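Local coordinates for protein major allergen Alt a 1 (Alternaria alternata, PDB 3V0R) that may bind host plant thaumatin-like proteins and inhibit their beta-glucanase activity, as a secreted, disulfide-linked homodimer with a beta-barrel fold found in fungi, at residues H60-C65 with G81-Q86; F36-T41 with L46-S51; T29-L34 with F73-D78. All coordinates share one frame; numbering follows the deposited sequence.

In the fold
From the N terminus, residues 29-34 open contact 3 at the start of strand 33-40, and the chain then turns back, pairing 36-41 with 46-51 in contact 2, the hairpin with the shortest loop of the set. Contact 2 is therefore nested inside the long loop that contact 3 closes when residues 73-78 return to 29-34. Contact 1 begins at 60-65, within that loop, and ends at 81-86, beyond it, so contacts 1 and 3 cross. Strand 72-76 lies between 63-64 and 81-87 in the antiparallel sheet. A disulfide between Cys50 and Cys65 joins contacts 2 and 1, while Phe73 packs on Phe36 and Cys50, tying strand 72-76 to the hairpin 33-40/47-53.

Contact 1 of 3, residues H60-C65 with G81-Q86; sequences HKWYSC and GLLLKQ. With 8AC (8-aminooctanoic acid), chain L.
Lys85 lies over one face of the Trp62 indole, the two side chains crossing at about a right angle. Lys85 CB meets the six-membered ring first, 3.5 Å from Trp62 CH2. With CG anti to the backbone N (chi1 176°), the Lys85 chain is sent along the indole, and Lys85 CD comes to 3.8 Å from Trp62 CZ2. The bend at chi3 (71°) turns the end back across the indole, so that Lys85 CE sits 3.9 Å from the centroid of the six-membered ring of Trp62 in a CH-pi contact. At the tip, Lys85 NZ stands 3.7 Å from the centroid of the Trp62 five-membered ring, 21° off its normal, a cation-pi interaction. Leu83, two residues before Lys85 and on the same face of the strand, adds an apolar contact, with its CD2 3.5 Å from Trp62 CH2. Asp72, on the strand between, touches both Trp62 and Lys85. Farther along 81-86, Gln86 NE2 donates a hydrogen bond to OAC of 8-aminooctanoic acid at 3.0 Å. On this antiparallel sheet of the Alt a 1 beta-barrel, the contact is a cation-pi pair reaching from the residues leading into strand 63-64 to strand 81-87, across 72-76.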
loop_
_atom_site.group_PDB
_atom_site.type_symbol
_atom_site.label_atom_id
_atom_site.label_comp_id
_atom_site.label_asym_id
_atom_site.label_seq_id
_atom_site.Cartn_x
_atom_site.Cartn_y
_atom_site.Cartn_z
ATOM N N HIS A 60 22.199 -10.175 -2.502
ATOM C CA HIS A 60 22.146 -10.780 -3.807
ATOM C C HIS A 60 20.887 -11.568 -4.072
ATOM O O HIS A 60 20.953 -12.707 -4.488
ATOM C CB HIS A 60 23.374 -11.594 -4.166
ATOM C CG HIS A 60 23.850 -12.496 -3.134
ATOM N ND1 HIS A 60 24.782 -12.121 -2.219
ATOM C CD2 HIS A 60 23.596 -13.853 -2.920
ATOM C CE1 HIS A 60 25.068 -13.155 -1.410
ATOM N NE2 HIS A 60 24.338 -14.232 -1.818
ATOM N N LYS A 61 19.754 -10.943 -3.775
ATOM C CA LYS A 61 18.439 -11.523 -4.040
ATOM C C LYS A 61 17.528 -10.451 -4.600
ATOM O O LYS A 61 17.526 -9.367 -4.114
ATOM C CB LYS A 61 17.870 -12.053 -2.756
ATOM C CG LYS A 61 16.499 -12.655 -2.939
ATOM C CD LYS A 61 15.915 -13.111 -1.623
ATOM C CE LYS A 61 14.580 -13.814 -1.960
ATOM N NZ LYS A 61 13.882 -13.988 -0.708
ATOM N N TRP A 62 16.753 -10.759 -5.639
ATOM C CA TRP A 62 15.849 -9.762 -6.231
ATOM C C TRP A 62 14.656 -9.542 -5.336
ATOM O O TRP A 62 14.029 -10.510 -4.884
ATOM C CB TRP A 62 15.290 -10.248 -7.559
ATOM C CG TRP A 62 16.309 -10.294 -8.686
ATOM C CD1 TRP A 62 16.690 -11.399 -9.430
ATOM C CD2 TRP A 62 17.049 -9.204 -9.224
ATOM N NE1 TRP A 62 17.632 -11.041 -10.367
ATOM C CE2 TRP A 62 17.901 -9.760 -10.279
ATOM C CE3 TRP A 62 17.130 -7.857 -8.953
ATOM C CZ2 TRP A 62 18.747 -8.998 -10.989
ATOM C CZ3 TRP A 62 18.005 -7.122 -9.688
ATOM C CH2 TRP A 62 18.789 -7.702 -10.696
ATOM N N TYR A 63 14.331 -8.290 -5.070
ATOM C CA TYR A 63 13.103 -7.931 -4.406
ATOM C C TYR A 63 12.378 -6.982 -5.340
ATOM O O TYR A 63 12.985 -6.165 -5.998
ATOM C CB TYR A 63 13.387 -7.219 -3.072
ATOM C CG TYR A 63 13.981 -8.112 -2.022
ATOM C CD1 TYR A 63 13.145 -8.919 -1.256
ATOM C CD2 TYR A 63 15.343 -8.141 -1.761
ATOM C CE1 TYR A 63 13.662 -9.774 -0.272
ATOM C CE2 TYR A 63 15.864 -9.022 -0.784
ATOM C CZ TYR A 63 15.006 -9.805 -0.054
ATOM O OH TYR A 63 15.503 -10.647 0.913
ATOM N N SER A 64 11.051 -7.065 -5.343
ATOM C CA SER A 64 10.253 -6.106 -6.047
ATOM C C SER A 64 10.425 -4.767 -5.397
ATOM O O SER A 64 10.524 -4.691 -4.184
ATOM C CB SER A 64 8.785 -6.559 -5.977
ATOM O OG SER A 64 8.022 -5.596 -6.669
ATOM N N CYS A 65 10.405 -3.681 -6.156
ATOM C CA CYS A 65 10.414 -2.360 -5.539
ATOM C C CYS A 65 9.153 -2.034 -4.745
ATOM O O CYS A 65 9.185 -1.209 -3.859
ATOM C CB CYS A 65 10.670 -1.260 -6.578
ATOM S SG CYS A 65 12.418 -1.046 -6.972
ATOM N N GLY A 81 26.040 -1.695 -2.094
ATOM C CA GLY A 81 25.872 -1.669 -3.506
ATOM C C GLY A 81 24.482 -2.031 -3.949
ATOM O O GLY A 81 23.948 -3.036 -3.536
ATOM N N LEU A 82 23.890 -1.178 -4.726
ATOM C CA LEU A 82 22.573 -1.372 -5.279
ATOM C C LEU A 82 22.632 -1.850 -6.723
ATOM O O LEU A 82 23.417 -1.332 -7.499
ATOM C CB LEU A 82 21.840 -0.023 -5.296
ATOM C CG LEU A 82 20.478 0.027 -5.974
ATOM C CD1 LEU A 82 19.414 -0.739 -5.220
ATOM C CD2 LEU A 82 19.964 1.455 -6.176
ATOM N N LEU A 83 21.750 -2.770 -7.076
ATOM C CA LEU A 83 21.538 -3.211 -8.447
ATOM C C LEU A 83 20.040 -3.122 -8.748
ATOM O O LEU A 83 19.221 -3.535 -7.967
ATOM C CB LEU A 83 21.981 -4.671 -8.559
ATOM C CG LEU A 83 21.673 -5.422 -9.828
ATOM C CD1 LEU A 83 22.338 -4.796 -11.009
ATOM C CD2 LEU A 83 22.090 -6.926 -9.758
ATOM N N LEU A 84 19.707 -2.468 -9.851
ATOM C CA LEU A 84 18.322 -2.374 -10.350
ATOM C C LEU A 84 18.187 -3.144 -11.638
ATOM O O LEU A 84 19.130 -3.211 -12.409
ATOM C CB LEU A 84 17.966 -0.913 -10.609
ATOM C CG LEU A 84 17.989 0.059 -9.445
ATOM C CD1 LEU A 84 17.832 1.520 -9.926
ATOM C CD2 LEU A 84 16.821 -0.308 -8.489
ATOM N N LYS A 85 17.001 -3.670 -11.919
ATOM C CA LYS A 85 16.713 -4.321 -13.136
ATOM C C LYS A 85 15.339 -3.950 -13.635
ATOM O O LYS A 85 14.379 -3.935 -12.862
ATOM C CB LYS A 85 16.778 -5.810 -12.921
ATOM C CG LYS A 85 16.397 -6.616 -14.119
ATOM C CD LYS A 85 16.487 -8.115 -13.892
ATOM C CE LYS A 85 15.401 -8.616 -12.964
ATOM N NZ LYS A 85 15.384 -10.120 -12.874
ATOM N N GLN A 86 15.240 -3.661 -14.920
ATOM C CA GLN A 86 13.983 -3.303 -15.576
ATOM C C GLN A 86 13.871 -4.150 -16.877
ATOM O O GLN A 86 14.652 -3.963 -17.830
ATOM C CB GLN A 86 14.049 -1.793 -15.965
ATOM C CG GLN A 86 12.713 -1.207 -16.486
ATOM C CD GLN A 86 12.811 0.157 -17.109
ATOM O OE1 GLN A 86 13.893 0.756 -17.244
ATOM N NE2 GLN A 86 11.673 0.662 -17.561
HETATM N NAA 8AC L . 13.204 8.880 -26.842
HETATM O OAB 8AC L . 14.319 3.004 -18.570
HETATM O OAC 8AC L . 12.293 3.556 -18.157
HETATM C CAD 8AC L . 12.649 8.259 -25.630
HETATM C CAE 8AC L . 13.722 8.238 -24.563
HETATM C CAF 8AC L . 13.137 8.212 -23.165
HETATM C CAG 8AC L . 13.251 6.774 -22.642
HETATM C CAH 8AC L . 13.472 6.736 -21.173
HETATM C CAI 8AC L . 13.243 5.284 -20.661
HETATM C CAJ 8AC L . 13.782 5.146 -19.256
HETATM C CAK 8AC L . 13.402 3.790 -18.626
#

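Contact 2 of 3, residues F36-T41 with L46-S51; sequences FNIKAT and LDFTCS. With 0FU (2,5,6-triaminopyrimidin-4-ol), chain M.
Phe36 and Cys50 form one hydrogen-bonded antiparallel pair and Ile38 and Phe48 the next, in a beta hairpin whose strands 36-40 and 47-51 approach to 4.7 Å between axes and run at 146° to each other. Ala40 N to Leu46 O adds a further backbone bond beside the turn. Strand 47-53 is the outermost strand at this end of the Alt a 1 barrel sheet within the chain.

Phe36, Ile38, Phe48 and Cys50 share one face, turned toward the barrel core, where Leu82 touches Phe36 and Leu84 touches Ile38. Phe36 takes chi1 of 51°, its CG between the backbone N and the carbonyl carbon, and this swings the ring across to the neighbouring strand: Phe36 CZ comes to 3.4 Å from Cys50 SG, an oblique sulfur-aromatic contact. The same sulfur is bonded to Cys65. Ile38 and Phe48 lie side by side and point the same way, with Ile38 CD1 3.7 Å from Phe48 CZ.

The other face is polar. Thr49 OG1 donates to Asn37 OD1 at 3.1 Å, tilted 25° from the carbonyl plane. Thr49 and Ser51 also line the pocket of 2,5,6-triaminopyrimidin-4-ol, and Thr49 N is hydrogen-bonded to Asn68 OD1 of a neighbouring subunit, placing this part of the hairpin at an interface. Lys39 runs obliquely past Asp47, its CE 3.5 Å from Asp47 OD2, while the charges themselves remain 4.4 Å apart between Lys39 NZ and Asp47 OD2. Lys39 NZ donates to a water at 2.7 Å, which in turn donates to Leu46 O.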
loop_
_atom_site.group_PDB
_atom_site.type_symbol
_atom_site.label_atom_id
_atom_site.label_comp_id
_atom_site.label_asym_id
_atom_site.label_seq_id
_atom_site.Cartn_x
_atom_site.Cartn_y
_atom_site.Cartn_z
ATOM N N PHE A 36 14.672 3.301 -0.577
ATOM C CA PHE A 36 15.271 4.489 -1.169
ATOM C C PHE A 36 14.328 5.055 -2.202
ATOM O O PHE A 36 13.382 4.398 -2.588
ATOM C CB PHE A 36 16.650 4.166 -1.808
ATOM C CG PHE A 36 16.608 3.007 -2.720
ATOM C CD1 PHE A 36 16.859 1.714 -2.238
ATOM C CD2 PHE A 36 16.306 3.176 -4.085
ATOM C CE1 PHE A 36 16.772 0.626 -3.082
ATOM C CE2 PHE A 36 16.221 2.064 -4.934
ATOM C CZ PHE A 36 16.455 0.803 -4.429
ATOM N N ASN A 37 14.503 6.309 -2.549
ATOM C CA ASN A 37 13.654 6.993 -3.533
ATOM C C ASN A 37 14.367 6.975 -4.867
ATOM O O ASN A 37 15.635 7.101 -4.916
ATOM C CB ASN A 37 13.416 8.450 -3.122
ATOM C CG ASN A 37 12.489 8.590 -1.905
ATOM O OD1 ASN A 37 11.711 7.648 -1.568
ATOM N ND2 ASN A 37 12.508 9.797 -1.267
ATOM N N ILE A 38 13.615 6.813 -5.935
ATOM C CA ILE A 38 14.156 6.833 -7.314
ATOM C C ILE A 38 13.419 7.893 -8.113
ATOM O O ILE A 38 12.156 7.910 -8.115
ATOM C CB ILE A 38 13.915 5.519 -8.000
ATOM C CG1 ILE A 38 14.580 4.370 -7.236
ATOM C CG2 ILE A 38 14.361 5.574 -9.482
ATOM C CD1 ILE A 38 14.437 3.048 -7.969
ATOM N N LYS A 39 14.142 8.774 -8.764
ATOM C CA LYS A 39 13.538 9.873 -9.525
ATOM C C LYS A 39 14.163 10.049 -10.888
ATOM O O LYS A 39 15.397 10.030 -11.011
ATOM C CB LYS A 39 13.664 11.170 -8.714
ATOM C CG LYS A 39 12.851 12.325 -9.248
ATOM C CD LYS A 39 13.006 13.606 -8.448
ATOM C CE LYS A 39 11.844 14.561 -8.723
ATOM N NZ LYS A 39 11.675 14.846 -10.169
ATOM N N ALA A 40 13.361 10.234 -11.914
ATOM C CA ALA A 40 13.887 10.569 -13.232
ATOM C C ALA A 40 14.576 11.908 -13.194
ATOM O O ALA A 40 14.225 12.763 -12.364
ATOM C CB ALA A 40 12.779 10.598 -14.296
ATOM N N THR A 41 15.595 12.071 -14.025
ATOM C CA THR A 41 16.313 13.345 -14.151
ATOM C C THR A 41 15.979 14.109 -15.420
ATOM O O THR A 41 16.446 15.220 -15.601
ATOM C CB THR A 41 17.839 13.105 -14.148
ATOM O OG1 THR A 41 18.223 12.329 -15.286
ATOM C CG2 THR A 41 18.278 12.358 -12.873
ATOM N N LEU A 46 8.509 10.136 -13.279
ATOM C CA LEU A 46 8.853 9.043 -12.410
ATOM C C LEU A 46 9.525 9.486 -11.101
ATOM O O LEU A 46 10.551 10.183 -11.083
ATOM C CB LEU A 46 9.783 8.112 -13.216
ATOM C CG LEU A 46 10.300 6.881 -12.508
ATOM C CD1 LEU A 46 9.113 5.934 -12.514
ATOM C CD2 LEU A 46 11.507 6.298 -13.243
ATOM N N ASP A 47 8.958 9.012 -9.993
ATOM C CA ASP A 47 9.386 9.395 -8.681
ATOM C C ASP A 47 8.706 8.461 -7.724
ATOM O O ASP A 47 7.509 8.632 -7.444
ATOM C CB ASP A 47 9.004 10.854 -8.416
ATOM C CG ASP A 47 9.702 11.448 -7.206
ATOM O OD1 ASP A 47 10.375 10.719 -6.472
ATOM O OD2 ASP A 47 9.549 12.663 -6.977
ATOM N N PHE A 48 9.406 7.465 -7.212
ATOM C CA PHE A 48 8.771 6.503 -6.380
ATOM C C PHE A 48 9.725 5.882 -5.379
ATOM O O PHE A 48 10.946 6.106 -5.441
ATOM C CB PHE A 48 8.178 5.418 -7.230
ATOM C CG PHE A 48 9.154 4.590 -7.941
ATOM C CD1 PHE A 48 9.415 3.277 -7.501
ATOM C CD2 PHE A 48 9.816 5.051 -9.010
ATOM C CE1 PHE A 48 10.320 2.486 -8.154
ATOM C CE2 PHE A 48 10.746 4.283 -9.675
ATOM C CZ PHE A 48 10.975 2.980 -9.268
ATOM N N THR A 49 9.142 5.164 -4.422
ATOM C CA THR A 49 9.915 4.450 -3.401
ATOM C C THR A 49 10.120 3.012 -3.772
ATOM O O THR A 49 9.208 2.299 -4.272
ATOM C CB THR A 49 9.270 4.570 -2.026
ATOM O OG1 THR A 49 9.138 5.951 -1.719
ATOM C CG2 THR A 49 10.249 3.984 -0.944
ATOM N N CYS A 50 11.347 2.568 -3.627
ATOM C CA CYS A 50 11.660 1.211 -3.786
ATOM C C CYS A 50 12.037 0.672 -2.392
ATOM O O CYS A 50 12.932 1.215 -1.760
ATOM C CB CYS A 50 12.815 1.154 -4.805
ATOM S SG CYS A 50 13.354 -0.497 -5.161
ATOM N N SER A 51 11.336 -0.360 -1.903
ATOM C CA SER A 51 11.642 -0.875 -0.572
ATOM C C SER A 51 11.294 -2.308 -0.408
ATOM O O SER A 51 10.492 -2.875 -1.165
ATOM C CB SER A 51 10.858 -0.067 0.452
ATOM O OG SER A 51 9.474 -0.341 0.311
HETATM C C4 0FU M . 9.752 2.820 2.606
HETATM N N3 0FU M . 10.481 1.966 3.333
HETATM C C2 0FU M . 11.794 2.204 3.537
HETATM N NAA 0FU M . 12.463 1.301 4.284
HETATM N N1 0FU M . 12.414 3.311 3.031
HETATM C C6 0FU M . 11.718 4.187 2.291
HETATM N NAB 0FU M . 12.303 5.269 1.759
HETATM C C5 0FU M . 10.355 3.940 2.081
HETATM N NAC 0FU M . 9.573 4.740 1.357
HETATM O O4 0FU M . 8.425 2.662 2.366
HETATM O O HOH W 1 10.500 12.982 -11.714
#

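Contact 3 of 3, residues T29-L34 with F73-D78; sequences TYYNSL and FSFDSD. With 0FU (2,5,6-triaminopyrimidin-4-ol), chain M.
Leu34 and Tyr31 meet Phe75 in the interior of the Alt a 1 beta-barrel, where the chain leading into strand 33-40 faces strand 72-76. The two strands are not neighbours in the sheet, and the contact is made by side chains reaching across the core.

Apolar contacts come first. Leu34 CD2 approaches the Phe75 ring obliquely, 3.8 Å from Phe75 CD2 and nearly as near to CG. The other branch of Leu34, CD1, rests over the centre of one face of Tyr31 within its own segment, so this leucine is wedged between two rings. Ser77 CB lies at the edge of the Tyr31 ring, near its plane, while Ser77 OG is hydrogen-bonded to Asp59 OD1. Phe21, on strand 15-25, touches both Tyr31 and Leu34.

The aromatic pair is the second kind. Phe75 places CG anti to the backbone N (chi1 -156°), extending its ring toward Tyr31; the centroids of the Tyr31 and Phe75 rings are 6.0 Å apart and their planes stand at 74°, with Tyr31 CE2 3.9 Å from Phe75 CE2.

Ser33 and Leu34 also belong to the 2,5,6-triaminopyrimidin-4-ol pocket, which Ser33 OG and the backbone of Leu34 border. A single water makes the polar bridge between the segments: it lies in the plane of the Tyr31 ring, 2.7 Å from Tyr31 OH, and gives a weak hydrogen bond of 3.3 Å to Ser77 O.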
loop_
_atom_site.group_PDB
_atom_site.type_symbol
_atom_site.label_atom_id
_atom_site.label_comp_id
_atom_site.label_asym_id
_atom_site.label_seq_id
_atom_site.Cartn_x
_atom_site.Cartn_y
_atom_site.Cartn_z
ATOM N N THR A 29 23.374 -6.515 12.094
ATOM C CA THR A 29 23.995 -7.312 11.013
ATOM C C THR A 29 23.171 -7.203 9.744
ATOM O O THR A 29 23.342 -6.279 8.966
ATOM C CB THR A 29 24.176 -8.784 11.466
ATOM O OG1 THR A 29 22.929 -9.301 11.917
ATOM C CG2 THR A 29 25.210 -8.921 12.638
ATOM N N TYR A 30 22.238 -8.118 9.556
ATOM C CA TYR A 30 21.310 -8.084 8.397
ATOM C C TYR A 30 20.301 -6.953 8.545
ATOM O O TYR A 30 20.024 -6.480 9.686
ATOM C CB TYR A 30 20.562 -9.417 8.270
ATOM C CG TYR A 30 19.808 -9.767 9.522
ATOM C CD1 TYR A 30 20.374 -10.588 10.497
ATOM C CD2 TYR A 30 18.540 -9.248 9.754
ATOM C CE1 TYR A 30 19.680 -10.883 11.677
ATOM C CE2 TYR A 30 17.834 -9.550 10.915
ATOM C CZ TYR A 30 18.411 -10.372 11.860
ATOM O OH TYR A 30 17.710 -10.609 13.001
ATOM N N TYR A 31 19.797 -6.479 7.393
ATOM C CA TYR A 31 18.692 -5.537 7.348
ATOM C C TYR A 31 17.356 -6.299 7.516
ATOM O O TYR A 31 17.230 -7.407 6.997
ATOM C CB TYR A 31 18.632 -4.819 5.983
ATOM C CG TYR A 31 19.775 -3.821 5.788
ATOM C CD1 TYR A 31 19.755 -2.594 6.427
ATOM C CD2 TYR A 31 20.833 -4.101 4.954
ATOM C CE1 TYR A 31 20.792 -1.674 6.273
ATOM C CE2 TYR A 31 21.850 -3.157 4.728
ATOM C CZ TYR A 31 21.832 -1.955 5.401
ATOM O OH TYR A 31 22.834 -1.024 5.199
ATOM N N ASN A 32 16.379 -5.669 8.179
ATOM C CA ASN A 32 15.017 -6.161 8.115
ATOM C C ASN A 32 14.129 -5.208 7.346
ATOM O O ASN A 32 12.969 -5.520 7.090
ATOM C CB ASN A 32 14.408 -6.529 9.488
ATOM C CG ASN A 32 14.141 -5.331 10.371
ATOM O OD1 ASN A 32 14.398 -4.174 9.996
ATOM N ND2 ASN A 32 13.632 -5.605 11.576
ATOM N N SER A 33 14.677 -4.037 7.017
ATOM C CA SER A 33 13.955 -3.011 6.296
ATOM C C SER A 33 14.973 -2.218 5.480
ATOM O O SER A 33 15.956 -1.797 6.022
ATOM C CB SER A 33 13.195 -2.104 7.280
ATOM O OG SER A 33 12.435 -1.127 6.567
ATOM N N LEU A 34 14.693 -1.990 4.195
ATOM C CA LEU A 34 15.578 -1.252 3.322
ATOM C C LEU A 34 14.750 -0.499 2.302
ATOM O O LEU A 34 13.771 -1.047 1.772
ATOM C CB LEU A 34 16.489 -2.281 2.604
ATOM C CG LEU A 34 17.892 -2.075 2.135
ATOM C CD1 LEU A 34 18.840 -1.610 3.182
ATOM C CD2 LEU A 34 18.395 -3.453 1.672
ATOM N N PHE A 73 15.058 -4.818 -7.470
ATOM C CA PHE A 73 16.362 -4.442 -6.957
ATOM C C PHE A 73 17.005 -5.552 -6.136
ATOM O O PHE A 73 16.337 -6.446 -5.644
ATOM C CB PHE A 73 16.291 -3.153 -6.157
ATOM C CG PHE A 73 15.798 -3.335 -4.732
ATOM C CD1 PHE A 73 14.486 -3.452 -4.462
ATOM C CD2 PHE A 73 16.703 -3.351 -3.658
ATOM C CE1 PHE A 73 13.996 -3.551 -3.155
ATOM C CE2 PHE A 73 16.237 -3.468 -2.338
ATOM C CZ PHE A 73 14.875 -3.574 -2.087
ATOM N N SER A 74 18.333 -5.456 -6.000
ATOM C CA SER A 74 19.105 -6.296 -5.149
ATOM C C SER A 74 20.142 -5.442 -4.424
ATOM O O SER A 74 20.478 -4.372 -4.909
ATOM C CB SER A 74 19.800 -7.349 -6.037
ATOM O OG SER A 74 20.464 -8.333 -5.272
ATOM N N PHE A 75 20.622 -5.875 -3.271
ATOM C CA PHE A 75 21.565 -5.089 -2.477
ATOM C C PHE A 75 22.682 -5.983 -2.045
ATOM O O PHE A 75 22.449 -7.153 -1.664
ATOM C CB PHE A 75 20.837 -4.458 -1.267
ATOM C CG PHE A 75 21.483 -3.225 -0.707
ATOM C CD1 PHE A 75 21.521 -2.049 -1.449
ATOM C CD2 PHE A 75 22.008 -3.219 0.540
ATOM C CE1 PHE A 75 22.159 -0.913 -0.944
ATOM C CE2 PHE A 75 22.644 -2.087 1.069
ATOM C CZ PHE A 75 22.727 -0.938 0.310
ATOM N N ASP A 76 23.927 -5.469 -2.058
ATOM C CA ASP A 76 25.066 -6.124 -1.429
ATOM C C ASP A 76 25.411 -5.285 -0.229
ATOM O O ASP A 76 26.013 -4.252 -0.359
ATOM C CB ASP A 76 26.254 -6.159 -2.413
ATOM C CG ASP A 76 26.131 -7.289 -3.453
ATOM O OD1 ASP A 76 25.221 -8.141 -3.389
ATOM O OD2 ASP A 76 26.994 -7.353 -4.344
ATOM N N SER A 77 25.072 -5.747 0.964
ATOM C CA SER A 77 25.259 -4.914 2.118
ATOM C C SER A 77 26.724 -4.722 2.454
ATOM O O SER A 77 27.052 -3.694 3.012
ATOM C CB SER A 77 24.503 -5.447 3.349
ATOM O OG SER A 77 24.966 -6.766 3.640
ATOM N N ASP A 78 27.614 -5.646 2.053
ATOM C CA ASP A 78 29.037 -5.477 2.346
ATOM C C ASP A 78 29.659 -4.207 1.682
ATOM O O ASP A 78 30.633 -3.695 2.173
ATOM C CB ASP A 78 29.855 -6.736 1.887
ATOM C CG ASP A 78 29.823 -6.968 0.310
ATOM O OD1 ASP A 78 29.042 -6.366 -0.388
ATOM O OD2 ASP A 78 30.618 -7.763 -0.215
HETATM C C4 0FU M . 9.752 2.820 2.606
HETATM N N3 0FU M . 10.481 1.966 3.333
HETATM C C2 0FU M . 11.794 2.204 3.537
HETATM N NAA 0FU M . 12.463 1.301 4.284
HETATM N N1 0FU M . 12.414 3.311 3.031
HETATM C C6 0FU M . 11.718 4.187 2.291
HETATM N NAB 0FU M . 12.303 5.269 1.759
HETATM C C5 0FU M . 10.355 3.940 2.081
HETATM N NAC 0FU M . 9.573 4.740 1.357
HETATM O O4 0FU M . 8.425 2.662 2.366
HETATM O O HOH W 2 24.952 -1.146 3.544
#